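Local coordinates for uncharacterized protein (Novosphingobium aromaticivorans, PDB 3M7A) that is of unknown function but belongs to the DUF192 family and is probably exported from the cytoplasm, at residues 6-11 with 24-29; 38-43 with 62-67; 50-55 with 78-83; 85-90 with 118-123; 96-101 with 130-135. All coordinates share one frame; numbering follows the deposited sequence. Where two conformers were deposited one is given.

Contact 1 of 5, residues 6-11 with 24-29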
# COMPACT_ATOMS: atom_id res chain seq x y z
N ALA A 6 -6.01 -14.95 -9.85
CA ALA A 6 -6.41 -14.23 -11.07
C ALA A 6 -5.97 -12.75 -11.03
O ALA A 6 -5.46 -12.22 -12.01
CB ALA A 6 -7.92 -14.34 -11.26
N ALA A 7 -6.11 -12.13 -9.86
CA ALA A 7 -5.72 -10.73 -9.67
C ALA A 7 -4.24 -10.48 -9.91
O ALA A 7 -3.86 -9.39 -10.32
CB ALA A 7 -6.09 -10.27 -8.28
N GLU A 8 -3.41 -11.48 -9.63
CA GLU A 8 -1.99 -11.33 -9.86
C GLU A 8 -1.65 -11.31 -11.35
O GLU A 8 -0.76 -10.56 -11.79
CB GLU A 8 -1.18 -12.42 -9.14
CG GLU A 8 0.31 -12.20 -9.34
CD GLU A 8 1.21 -13.09 -8.55
OE1 GLU A 8 0.78 -13.76 -7.58
OE2 GLU A 8 2.40 -13.08 -8.90
N ALA A 9 -2.31 -12.20 -12.10
CA ALA A 9 -2.04 -12.42 -13.51
C ALA A 9 -2.73 -11.41 -14.43
O ALA A 9 -2.25 -11.16 -15.54
CB ALA A 9 -2.45 -13.84 -13.91
N ALA A 10 -3.81 -10.80 -13.96
CA ALA A 10 -4.57 -9.87 -14.78
C ALA A 10 -3.74 -8.64 -15.18
O ALA A 10 -2.99 -8.10 -14.37
CB ALA A 10 -5.83 -9.45 -14.08
N ALA A 11 -3.90 -8.21 -16.43
CA ALA A 11 -3.21 -7.05 -16.97
C ALA A 11 -3.50 -5.78 -16.15
O ALA A 11 -4.56 -5.67 -15.51
CB ALA A 11 -3.63 -6.82 -18.41
N PRO A 24 -0.96 -5.14 -10.27
CA PRO A 24 -0.91 -6.16 -9.21
C PRO A 24 0.33 -5.98 -8.33
O PRO A 24 1.44 -5.78 -8.84
CB PRO A 24 -0.84 -7.47 -9.98
CG PRO A 24 -0.22 -7.08 -11.28
CD PRO A 24 -0.76 -5.73 -11.59
N VAL A 25 0.14 -6.04 -7.01
CA VAL A 25 1.24 -5.95 -6.03
C VAL A 25 1.14 -7.19 -5.16
O VAL A 25 0.05 -7.53 -4.71
CB VAL A 25 1.12 -4.68 -5.16
CG1 VAL A 25 2.22 -4.65 -4.09
CG2 VAL A 25 1.13 -3.43 -6.03
N THR A 26 2.27 -7.84 -4.92
CA THR A 26 2.31 -9.03 -4.08
C THR A 26 3.14 -8.77 -2.85
O THR A 26 4.08 -7.98 -2.88
CB THR A 26 2.85 -10.27 -4.85
OG1 THR A 26 4.19 -10.03 -5.28
CG2 THR A 26 1.93 -10.59 -6.04
N VAL A 27 2.75 -9.43 -1.78
CA VAL A 27 3.45 -9.38 -0.52
C VAL A 27 3.63 -10.84 -0.09
O VAL A 27 2.64 -11.56 0.09
CB VAL A 27 2.70 -8.58 0.59
CG1 VAL A 27 3.55 -8.50 1.83
CG2 VAL A 27 2.33 -7.17 0.09
N THR A 28 4.89 -11.26 0.09
CA THR A 28 5.21 -12.67 0.29
C THR A 28 6.15 -12.83 1.48
O THR A 28 7.16 -12.13 1.61
CB THR A 28 5.82 -13.28 -0.98
OG1 THR A 28 4.95 -13.01 -2.07
CG2 THR A 28 6.02 -14.79 -0.82
N GLY A 29 5.78 -13.76 2.36
CA GLY A 29 6.58 -14.05 3.54
C GLY A 29 6.12 -15.35 4.17
O GLY A 29 5.49 -16.19 3.50

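Contact 2 of 5, residues 38-43 with 62-67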
# COMPACT_ATOMS: atom_id res chain seq x y z
N SER A 38 -3.67 -2.61 -7.08
CA SER A 38 -3.32 -1.35 -6.45
C SER A 38 -3.23 -0.19 -7.43
O SER A 38 -2.54 -0.26 -8.42
CB SER A 38 -1.97 -1.53 -5.74
OG SER A 38 -2.04 -2.56 -4.79
N GLU A 39 -3.92 0.89 -7.11
CA GLU A 39 -3.70 2.15 -7.82
C GLU A 39 -2.26 2.60 -7.62
O GLU A 39 -1.77 2.56 -6.48
CB GLU A 39 -4.63 3.21 -7.25
CG GLU A 39 -6.08 3.06 -7.71
CD GLU A 39 -6.97 3.97 -6.89
OE1 GLU A 39 -7.11 5.14 -7.29
OE2 GLU A 39 -7.46 3.55 -5.80
N LEU A 40 -1.63 3.11 -8.67
CA LEU A 40 -0.23 3.51 -8.63
C LEU A 40 -0.14 5.02 -8.55
O LEU A 40 -0.49 5.74 -9.49
CB LEU A 40 0.47 2.98 -9.89
CG LEU A 40 2.00 2.99 -9.92
CD1 LEU A 40 2.49 2.29 -11.20
CD2 LEU A 40 2.55 4.41 -9.83
N ALA A 41 0.32 5.49 -7.40
CA ALA A 41 0.56 6.92 -7.18
C ALA A 41 2.06 7.14 -7.31
O ALA A 41 2.85 6.56 -6.57
CB ALA A 41 0.10 7.32 -5.79
N ARG A 42 2.44 7.99 -8.26
CA ARG A 42 3.85 8.23 -8.52
C ARG A 42 4.32 9.65 -8.26
O ARG A 42 5.35 9.87 -7.62
CB ARG A 42 4.21 7.87 -9.95
CG ARG A 42 5.66 7.61 -10.06
CD ARG A 42 6.09 7.16 -11.36
NE ARG A 42 5.77 5.80 -11.79
CZ ARG A 42 6.50 4.70 -11.59
NH1 ARG A 42 7.58 4.69 -10.82
NH2 ARG A 42 6.15 3.59 -12.21
N THR A 43 3.62 10.66 -8.78
CA THR A 43 4.09 12.02 -8.59
C THR A 43 3.97 12.41 -7.12
O THR A 43 3.17 11.83 -6.38
CB THR A 43 3.35 13.04 -9.46
OG1 THR A 43 2.01 13.16 -8.95
CG2 THR A 43 3.35 12.68 -10.95
N GLY A 62 -5.64 -1.95 -3.09
CA GLY A 62 -4.76 -1.11 -2.33
C GLY A 62 -4.37 0.11 -3.13
O GLY A 62 -4.89 0.36 -4.21
N MSE A 63 -3.43 0.87 -2.58
CA MSE A 63 -2.75 1.92 -3.34
C MSE A 63 -1.26 1.74 -3.09
O MSE A 63 -0.83 1.61 -1.94
CB MSE A 63 -3.19 3.32 -2.94
CG MSE A 63 -2.53 4.43 -3.76
SE MSE A 63 -3.24 6.18 -3.50
CE MSE A 63 -4.78 6.03 -4.68
N ILE A 64 -0.48 1.73 -4.17
CA ILE A 64 0.97 1.61 -4.11
C ILE A 64 1.57 2.97 -4.52
O ILE A 64 1.20 3.54 -5.55
CB ILE A 64 1.48 0.42 -4.99
CG1 ILE A 64 3.00 0.21 -4.86
CG2 ILE A 64 1.11 0.57 -6.45
CD1 ILE A 64 3.42 -0.47 -3.60
N PHE A 65 2.48 3.46 -3.69
CA PHE A 65 3.15 4.73 -3.83
C PHE A 65 4.60 4.41 -4.19
O PHE A 65 5.29 3.79 -3.40
CB PHE A 65 3.11 5.50 -2.51
CG PHE A 65 1.72 5.83 -1.97
CD1 PHE A 65 0.88 4.84 -1.50
CD2 PHE A 65 1.30 7.15 -1.87
CE1 PHE A 65 -0.36 5.17 -0.99
CE2 PHE A 65 0.06 7.47 -1.35
CZ PHE A 65 -0.77 6.49 -0.90
N LEU A 66 5.04 4.77 -5.39
CA LEU A 66 6.37 4.40 -5.89
C LEU A 66 7.23 5.65 -5.89
O LEU A 66 6.85 6.68 -6.47
CB LEU A 66 6.33 3.79 -7.28
CG LEU A 66 5.64 2.44 -7.39
CD1 LEU A 66 5.75 1.93 -8.85
CD2 LEU A 66 6.17 1.42 -6.35
N ARG A 67 8.37 5.56 -5.22
CA ARG A 67 9.14 6.74 -4.89
C ARG A 67 10.51 6.74 -5.47
O ARG A 67 11.27 5.80 -5.33
CB ARG A 67 9.26 6.87 -3.38
CG ARG A 67 7.90 6.97 -2.73
CD ARG A 67 7.97 6.88 -1.25
NE ARG A 67 8.77 7.90 -0.60
CZ ARG A 67 8.37 9.15 -0.38
NH1 ARG A 67 7.19 9.58 -0.78
NH2 ARG A 67 9.16 9.99 0.26
O HOH W 1 -7.53 1.01 -5.14
O HOH W 2 8.41 6.89 -8.76

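Contact 3 of 5, residues 50-55 with 78-83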
# COMPACT_ATOMS: atom_id res chain seq x y z
N GLY A 50 -3.08 10.55 -2.00
CA GLY A 50 -3.31 9.20 -1.47
C GLY A 50 -4.73 8.75 -1.70
O GLY A 50 -5.27 8.91 -2.79
N LEU A 51 -5.31 8.19 -0.64
CA LEU A 51 -6.69 7.70 -0.65
C LEU A 51 -7.65 8.69 0.03
O LEU A 51 -8.71 8.29 0.50
CB LEU A 51 -6.77 6.30 -0.03
CG LEU A 51 -6.25 5.16 -0.91
CD1 LEU A 51 -6.08 3.87 -0.07
CD2 LEU A 51 -7.20 4.92 -2.07
N MSE A 52 -7.28 9.96 0.08
CA MSE A 52 -8.20 10.97 0.58
C MSE A 52 -9.55 10.85 -0.11
O MSE A 52 -9.65 10.56 -1.32
CB MSE A 52 -7.65 12.37 0.34
CG MSE A 52 -6.51 12.78 1.23
SE MSE A 52 -6.06 14.63 0.89
CE MSE A 52 -4.66 14.76 2.20
N PHE A 53 -10.59 11.07 0.71
CA PHE A 53 -11.99 11.16 0.28
C PHE A 53 -12.66 9.84 -0.09
O PHE A 53 -13.88 9.82 -0.25
CB PHE A 53 -12.21 12.17 -0.87
CG PHE A 53 -11.55 13.49 -0.62
CD1 PHE A 53 -11.97 14.28 0.43
CD2 PHE A 53 -10.49 13.91 -1.40
CE1 PHE A 53 -11.35 15.50 0.69
CE2 PHE A 53 -9.86 15.13 -1.15
CZ PHE A 53 -10.29 15.91 -0.10
N ARG A 54 -11.89 8.76 -0.22
CA ARG A 54 -12.46 7.47 -0.59
C ARG A 54 -13.31 6.92 0.53
O ARG A 54 -12.88 6.91 1.67
CB ARG A 54 -11.38 6.45 -0.86
CG ARG A 54 -10.53 6.77 -2.01
CD ARG A 54 -11.28 6.76 -3.33
NE ARG A 54 -10.35 7.13 -4.38
CZ ARG A 54 -9.51 6.28 -4.96
NH1 ARG A 54 -9.53 5.00 -4.64
NH2 ARG A 54 -8.68 6.73 -5.88
N THR A 55 -14.51 6.43 0.23
CA THR A 55 -15.37 5.86 1.28
C THR A 55 -15.38 4.34 1.30
O THR A 55 -15.97 3.75 2.19
CB THR A 55 -16.80 6.39 1.17
OG1 THR A 55 -17.29 6.11 -0.13
CG2 THR A 55 -16.79 7.93 1.43
N ARG A 78 -5.25 13.11 7.14
CA ARG A 78 -6.12 14.22 6.79
C ARG A 78 -6.99 13.82 5.58
O ARG A 78 -6.50 13.24 4.61
CB ARG A 78 -5.30 15.49 6.49
CG ARG A 78 -6.19 16.68 6.06
CD ARG A 78 -5.54 18.04 5.99
NE ARG A 78 -5.41 18.66 7.31
CZ ARG A 78 -4.95 19.90 7.51
NH1 ARG A 78 -4.57 20.65 6.48
NH2 ARG A 78 -4.87 20.37 8.74
N ASN A 79 -8.30 14.12 5.67
CA ASN A 79 -9.28 13.81 4.63
C ASN A 79 -9.45 12.34 4.27
O ASN A 79 -10.12 12.05 3.31
CB ASN A 79 -9.00 14.60 3.33
CG ASN A 79 -9.13 16.09 3.51
OD1 ASN A 79 -10.02 16.56 4.24
ND2 ASN A 79 -8.28 16.85 2.83
N THR A 80 -8.88 11.45 5.07
CA THR A 80 -9.00 10.02 4.84
C THR A 80 -10.07 9.48 5.76
O THR A 80 -9.98 9.58 6.99
CB THR A 80 -7.65 9.31 4.96
OG1 THR A 80 -6.71 9.98 4.08
CG2 THR A 80 -7.74 7.83 4.62
N VAL A 81 -11.08 8.90 5.12
CA VAL A 81 -12.33 8.49 5.75
C VAL A 81 -12.32 7.05 6.27
O VAL A 81 -13.05 6.71 7.21
CB VAL A 81 -13.47 8.61 4.68
CG1 VAL A 81 -14.82 8.18 5.23
CG2 VAL A 81 -13.49 10.02 4.10
N ILE A 82 -11.50 6.21 5.64
CA ILE A 82 -11.44 4.80 5.98
C ILE A 82 -10.12 4.51 6.68
O ILE A 82 -9.09 5.12 6.37
CB ILE A 82 -11.62 3.90 4.73
CG1 ILE A 82 -10.52 4.13 3.68
CG2 ILE A 82 -13.00 4.12 4.12
CD1 ILE A 82 -10.52 3.11 2.54
N PRO A 83 -10.14 3.59 7.67
CA PRO A 83 -8.90 3.24 8.34
C PRO A 83 -7.99 2.45 7.39
O PRO A 83 -8.49 1.71 6.53
CB PRO A 83 -9.36 2.41 9.55
CG PRO A 83 -10.63 1.84 9.14
CD PRO A 83 -11.28 2.86 8.23
O HOH W 3 -10.50 7.80 2.61

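Contact 4 of 5, residues 85-90 with 118-123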
# COMPACT_ATOMS: atom_id res chain seq x y z
N ASP A 85 -3.95 0.36 6.88
CA ASP A 85 -2.63 -0.08 7.27
C ASP A 85 -1.65 0.45 6.20
O ASP A 85 -1.87 0.30 5.00
CB ASP A 85 -2.53 -1.60 7.32
CG ASP A 85 -3.26 -2.22 8.49
OD1 ASP A 85 -3.82 -1.49 9.35
OD2 ASP A 85 -3.27 -3.48 8.57
N ILE A 86 -0.59 1.09 6.68
CA ILE A 86 0.39 1.73 5.81
C ILE A 86 1.70 0.94 5.92
O ILE A 86 2.36 0.94 6.95
CB ILE A 86 0.59 3.22 6.15
CG1 ILE A 86 -0.78 3.95 6.20
CG2 ILE A 86 1.48 3.91 5.11
CD1 ILE A 86 -0.69 5.47 6.42
N ILE A 87 2.05 0.26 4.83
CA ILE A 87 3.16 -0.67 4.79
C ILE A 87 4.31 -0.02 4.05
O ILE A 87 4.22 0.27 2.86
CB ILE A 87 2.71 -1.97 4.07
CG1 ILE A 87 1.49 -2.61 4.76
CG2 ILE A 87 3.88 -2.93 3.91
CD1 ILE A 87 0.76 -3.66 3.92
N PHE A 88 5.39 0.27 4.77
CA PHE A 88 6.53 1.01 4.21
C PHE A 88 7.59 0.00 3.72
O PHE A 88 7.98 -0.91 4.48
CB PHE A 88 7.15 1.90 5.27
CG PHE A 88 6.23 2.95 5.81
CD1 PHE A 88 6.08 4.17 5.18
CD2 PHE A 88 5.52 2.75 6.98
CE1 PHE A 88 5.28 5.16 5.70
CE2 PHE A 88 4.68 3.74 7.49
CZ PHE A 88 4.58 4.95 6.86
N VAL A 89 8.03 0.19 2.49
CA VAL A 89 8.90 -0.76 1.81
C VAL A 89 10.27 -0.09 1.55
O VAL A 89 10.35 1.02 1.00
CB VAL A 89 8.26 -1.23 0.49
CG1 VAL A 89 9.20 -2.20 -0.24
CG2 VAL A 89 6.88 -1.83 0.73
N GLY A 90 11.33 -0.78 1.97
CA GLY A 90 12.69 -0.32 1.76
C GLY A 90 13.30 -0.65 0.41
O GLY A 90 12.63 -1.15 -0.49
N ALA A 118 8.83 2.32 -1.60
CA ALA A 118 7.41 2.20 -1.91
C ALA A 118 6.61 2.18 -0.62
O ALA A 118 7.13 1.88 0.44
CB ALA A 118 7.15 0.92 -2.73
N VAL A 119 5.32 2.47 -0.74
CA VAL A 119 4.37 2.33 0.33
C VAL A 119 3.14 1.64 -0.24
O VAL A 119 2.70 1.97 -1.32
CB VAL A 119 3.96 3.70 0.92
CG1 VAL A 119 2.99 3.53 2.08
CG2 VAL A 119 5.22 4.48 1.38
N LEU A 120 2.60 0.67 0.51
CA LEU A 120 1.39 -0.02 0.13
C LEU A 120 0.36 0.26 1.22
O LEU A 120 0.59 -0.03 2.40
CB LEU A 120 1.64 -1.52 -0.01
CG LEU A 120 0.39 -2.33 -0.28
CD1 LEU A 120 -0.22 -2.03 -1.68
CD2 LEU A 120 0.70 -3.83 -0.19
N GLU A 121 -0.77 0.84 0.82
CA GLU A 121 -1.90 1.04 1.72
C GLU A 121 -3.02 0.03 1.43
O GLU A 121 -3.40 -0.14 0.28
CB GLU A 121 -2.48 2.46 1.60
CG GLU A 121 -1.52 3.53 2.10
CD GLU A 121 -2.01 4.95 1.98
OE1 GLU A 121 -3.04 5.21 1.36
OE2 GLU A 121 -1.30 5.82 2.52
N ILE A 122 -3.48 -0.62 2.48
CA ILE A 122 -4.57 -1.59 2.43
C ILE A 122 -5.51 -1.29 3.60
O ILE A 122 -5.24 -0.46 4.46
CB ILE A 122 -4.03 -3.03 2.50
CG1 ILE A 122 -3.35 -3.35 3.83
CG2 ILE A 122 -3.11 -3.29 1.30
CD1 ILE A 122 -2.88 -4.81 3.93
N ASN A 123 -6.64 -1.97 3.64
CA ASN A 123 -7.62 -1.71 4.68
C ASN A 123 -7.06 -1.89 6.09
O ASN A 123 -6.25 -2.78 6.37
CB ASN A 123 -8.81 -2.66 4.51
CG ASN A 123 -9.81 -2.19 3.50
OD1 ASN A 123 -10.16 -1.02 3.48
ND2 ASN A 123 -10.32 -3.13 2.70

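Contact 5 of 5, residues 96-101 with 130-135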
# COMPACT_ATOMS: atom_id res chain seq x y z
N MSE A 96 9.73 -2.59 5.91
CA MSE A 96 10.48 -2.08 7.05
C MSE A 96 9.62 -1.99 8.31
O MSE A 96 10.06 -2.37 9.40
CB MSE A 96 11.02 -0.68 6.76
CG MSE A 96 12.04 -0.63 5.64
SE MSE A 96 12.70 1.15 5.29
CE MSE A 96 11.08 1.98 4.69
N ASN A 97 8.43 -1.46 8.15
CA ASN A 97 7.56 -1.17 9.25
C ASN A 97 6.15 -0.94 8.71
O ASN A 97 5.94 -0.68 7.50
CB ASN A 97 8.02 0.03 10.10
CG ASN A 97 7.92 1.36 9.38
OD1 ASN A 97 8.59 1.59 8.36
ND2 ASN A 97 7.14 2.27 9.95
N ILE A 98 5.17 -1.08 9.60
CA ILE A 98 3.77 -0.92 9.26
C ILE A 98 3.16 0.06 10.25
O ILE A 98 3.33 -0.11 11.46
CB ILE A 98 3.03 -2.28 9.33
CG1 ILE A 98 3.68 -3.33 8.39
CG2 ILE A 98 1.53 -2.09 9.01
CD1 ILE A 98 3.11 -4.72 8.54
N ALA A 99 2.45 1.07 9.75
CA ALA A 99 1.59 1.91 10.59
C ALA A 99 0.21 1.28 10.53
O ALA A 99 -0.52 1.48 9.56
CB ALA A 99 1.56 3.36 10.13
N ALA A 100 -0.07 0.40 11.50
CA ALA A 100 -1.30 -0.37 11.52
C ALA A 100 -2.44 0.48 12.06
O ALA A 100 -2.25 1.27 13.00
CB ALA A 100 -1.16 -1.65 12.34
N ASN A 101 -3.61 0.30 11.49
CA ASN A 101 -4.81 0.96 12.00
C ASN A 101 -4.64 2.48 12.10
O ASN A 101 -5.06 3.11 13.07
CB ASN A 101 -5.26 0.33 13.33
CG ASN A 101 -5.39 -1.14 13.23
OD1 ASN A 101 -4.68 -1.90 13.93
ND2 ASN A 101 -6.24 -1.57 12.36
N LEU A 130 -3.87 -10.97 7.88
CA LEU A 130 -3.17 -11.74 6.85
C LEU A 130 -1.85 -12.32 7.27
O LEU A 130 -1.37 -13.29 6.66
CB LEU A 130 -2.98 -10.88 5.59
CG LEU A 130 -4.26 -10.48 4.85
CD1 LEU A 130 -3.91 -9.57 3.67
CD2 LEU A 130 -5.09 -11.67 4.42
N GLY A 131 -1.24 -11.73 8.28
CA GLY A 131 0.08 -12.11 8.71
C GLY A 131 1.23 -11.41 8.03
O GLY A 131 2.36 -11.90 8.12
N ILE A 132 0.97 -10.29 7.37
CA ILE A 132 2.03 -9.50 6.73
C ILE A 132 2.90 -8.90 7.83
O ILE A 132 2.39 -8.35 8.82
CB ILE A 132 1.42 -8.43 5.80
CG1 ILE A 132 0.73 -9.09 4.60
CG2 ILE A 132 2.50 -7.45 5.34
CD1 ILE A 132 -0.10 -8.16 3.73
N LYS A 133 4.22 -9.02 7.67
CA LYS A 133 5.18 -8.62 8.70
C LYS A 133 6.40 -7.91 8.10
O LYS A 133 6.73 -8.14 6.96
CB LYS A 133 5.64 -9.85 9.49
CG LYS A 133 4.54 -10.38 10.42
CD LYS A 133 4.88 -11.68 11.10
CE LYS A 133 3.73 -12.10 12.00
NZ LYS A 133 3.36 -11.06 12.99
N PRO A 134 7.07 -7.09 8.91
CA PRO A 134 8.35 -6.56 8.48
C PRO A 134 9.27 -7.68 8.02
O PRO A 134 9.31 -8.76 8.62
CB PRO A 134 8.88 -5.85 9.73
CG PRO A 134 7.62 -5.42 10.47
CD PRO A 134 6.68 -6.58 10.25
N GLY A 135 10.00 -7.42 6.94
CA GLY A 135 10.81 -8.42 6.27
C GLY A 135 10.19 -9.07 5.05
O GLY A 135 10.91 -9.61 4.19

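Contact 1 of 5, residues 6-11 with 24-29
Glu8 and Pro24 bring a single turn of helix, 6-9, down on strand 24-29, a small surface contact that illustrates how an N-terminal arm can rest on a sheet without any hydrogen bond between the two. The Glu8 side chain can be followed outward. From CB it leaves with CG anti to the backbone N (chi1 -177°) and then runs extended, which carries it to Thr26. CG is the first atom to arrive, 4.0 Å from Thr26 CG2. CD comes closer, 3.6 Å from the same methyl, and the carboxylate oxygens follow, OE1 at 3.7 Å and OE2 at 3.8 Å from Thr26 CG2. The two side chains cross at about a right angle, and the one methyl meets CG, CD and both oxygens. The charge itself is answered elsewhere, by a salt bridge from OE2 to Arg33 on the next strand. Behind Glu8, the ring of Pro24 lies against the carbonyl oxygens of the helix: its CB is 3.6 Å from Ala7 O, and its CG 3.6 Å from Glu8 O. The Arg37 guanidinium donates to Ala7 O, Ala10 O and Ala11 O. The chemistry implies division of labour: aliphatic groups of the strand supply shape, while two arginines of strand 32-41 supply the polar attachment of the arm.

Contact 2 of 5, residues 38-43 with 62-67
Glu39 and Met63 sit as a parallel bridge pair whose side chains cross on the same face of the sheet, within a beta-alpha-beta unit formed by strand 32-41, helix 44-49 and strand 61-66. Selenomethionine Met63 runs straight out to SE, then bends at its last torsion (chi3 -81°), swinging the CE methyl back to lie 3.6 Å from Glu39 OE1. That oxygen also accepts from Ser18 and pairs with Arg54, while OE2 accepts a hydrogen bond from a water 2.6 Å away, which also donates to Gly62 O. Ala41 fills the room beside Phe65, its CB 4.1 Å from ring atom CD2. On the other face, Ile64 holds CG2 between its backbone N and carbonyl carbon, where that methyl touches Glu39 O and lies 3.8 Å from Ser38 CB. Leu40 and Leu66 cross at about a right angle. A bend at chi3 (-73°) turns the Arg42 guanidinium over Leu66, whose CD1 lies against one face of the group, 3.8 Å from Arg42 NH2. Four backbone bonds set the register, the straightest from Ala41 N to Ile64 O (2.8 Å, 166°), and just past the last bridge pair a water takes over, joining Arg42 NH1 to Leu66 O.

Contact 3 of 5, residues 50-55 with 78-83
Asn79 lies in the angle between Met52 and Phe53, and here two loops without regular secondary structure pack closely. The amide of Asn79 runs alongside the phenyl ring, pointing the same way, with planes 27° apart and CG 3.6 Å from Phe53 CE1. From the other flank selenomethionine Met52 crosses obliquely, its SE 3.7 Å from Asn79 ND2, and its extended chain carries CE to 3.4 Å from Arg78 O. Phe53 N donates to Asn79 O at 2.8 Å (159°). With an alanine at this place, the ring and the Met52 selenium would probably lose the amide they both touch and face a gap, though the backbone bond could remain. Ile82 packs closely too, its CG2 3.6 Å from Thr55 O. The first loop contains a type II beta turn, Leu51 to Arg54, with Phe53 at its third position at positive phi. A water inside the contact donates to Leu51 O and Arg54 O and accepts from Val81 N (2.8 Å), bridging the two loops. Toward solvent, at Thr55, the fit slackens: Thr55 CG2 and Val81 CG1 stand 4.3 Å apart. The Arg78 guanidinium leads away to a salt bridge with Glu107.

Contact 4 of 5, residues 85-90 with 118-123
Ile87 is the apolar centre of this antiparallel strand pair: its CD1 lies 3.8 Å from Ile122 CD1, crossing it obliquely, and also touches Leu120 CD2. Val89 and Ala118 continue the same face, with CB atoms 4.0 Å apart. On the opposite face one pair is tight. With CG2 anti to the backbone N, Ile86 presses that methyl on Val119 CG1 at 3.4 Å, closer than usual van der Waals contact, while its other branch lies beside the Glu121 chain, pointing the same way. Replaced by an alanine, it would probably leave a gap beside Val119 and Glu121, the aliphatic part of the acid losing its neighbour. Phe88 follows, with CD1 3.9 Å from Val119 CG2. Between the faces six backbone hydrogen bonds run in reciprocal pairs; that of Ile87 with Leu120 has N to O distances of 2.8 Å from Ile87 N and 2.9 Å from Leu120 N. At the polar edge the buried Asp85 carboxylate accepts from three backbone amides, Asn101 N and Gly125 N on OD1 and Ala127 N on OD2. Strand 95-102 borders the first strand and strand 61-66 the second, Phe75 covers the Ile86 face, and helix 126-130 begins beside Asp85.

Contact 5 of 5, residues 96-101 with 130-135
Ile98 and Pro134 carry a contact in which segments 96-101 and 130-135 meet by van der Waals contact, a worked example of a loop seated on a strand with a backbone bond just beside the meeting place, Gly135 with Val95. The apolar contacts converge on one methyl. Ile98 turns CG1 anti to its carbonyl carbon (chi1 -58°), and with the chain extended beyond it CD1 reaches across to the loop. It meets Ile132 CG2 at 4.3 Å and Pro134 CD at 4.4 Å, one methyl serving both residues. Contacts between carbon and carbonyl oxygen are shorter: Ile98 CD1 is 3.7 Å from Ile132 O, and Pro134 CB is 3.7 Å from Met96 O, setting the proline ring against the strand backbone. Polar interactions belong to each partner separately. The Asn97 side chain leaves its backbone pointing away from the loop, OD1 accepting from Ala113 N and ND2 donating to Pro111 O, while Lys133 N donates to Asp136 OD2. The loop itself starts at a Schellman motif that ends helix 126-130, with Gly131 at positive phi as its C-prime residue, Ile132 N bonded to Ala127 O and Gly131 N to Ala128 O. Within the fold, strand 95-102 is hydrogen-bonded to strand 84-89, Ile132 reaches on to His34 and Phe36 of strand 32-41, and past Gly135 the chain heads toward strand 137-139.

Contacts 2 and 4 form the middle of the protein, their centres 10 Å apart, because strands 61-66 and 118-123 are neighbours in one sheet: probable hydrogen bonds link Phe65 N to Val119 O at 2.8 Å and Met63 O to Glu121 N at 2.9 Å. Through strand 95-102, contact 5 joins that sheet across strand 84-89 from 118-123. Contact 1 approaches by strand 21-29, where Val27 CG2 packs 3.7 Å from Leu120 CD2. Contact 3, made of loops, lies on the opposite side of the chain's centre from contact 1, 24 Å between centres, and is tied to contact 2 by the Glu39 OE1 to Arg54 NH2 salt bridge, 2.6 Å. No active site can be assigned here; bound 1,2-ethanediol, near contacts 2 and 5, probably came from crystallisation.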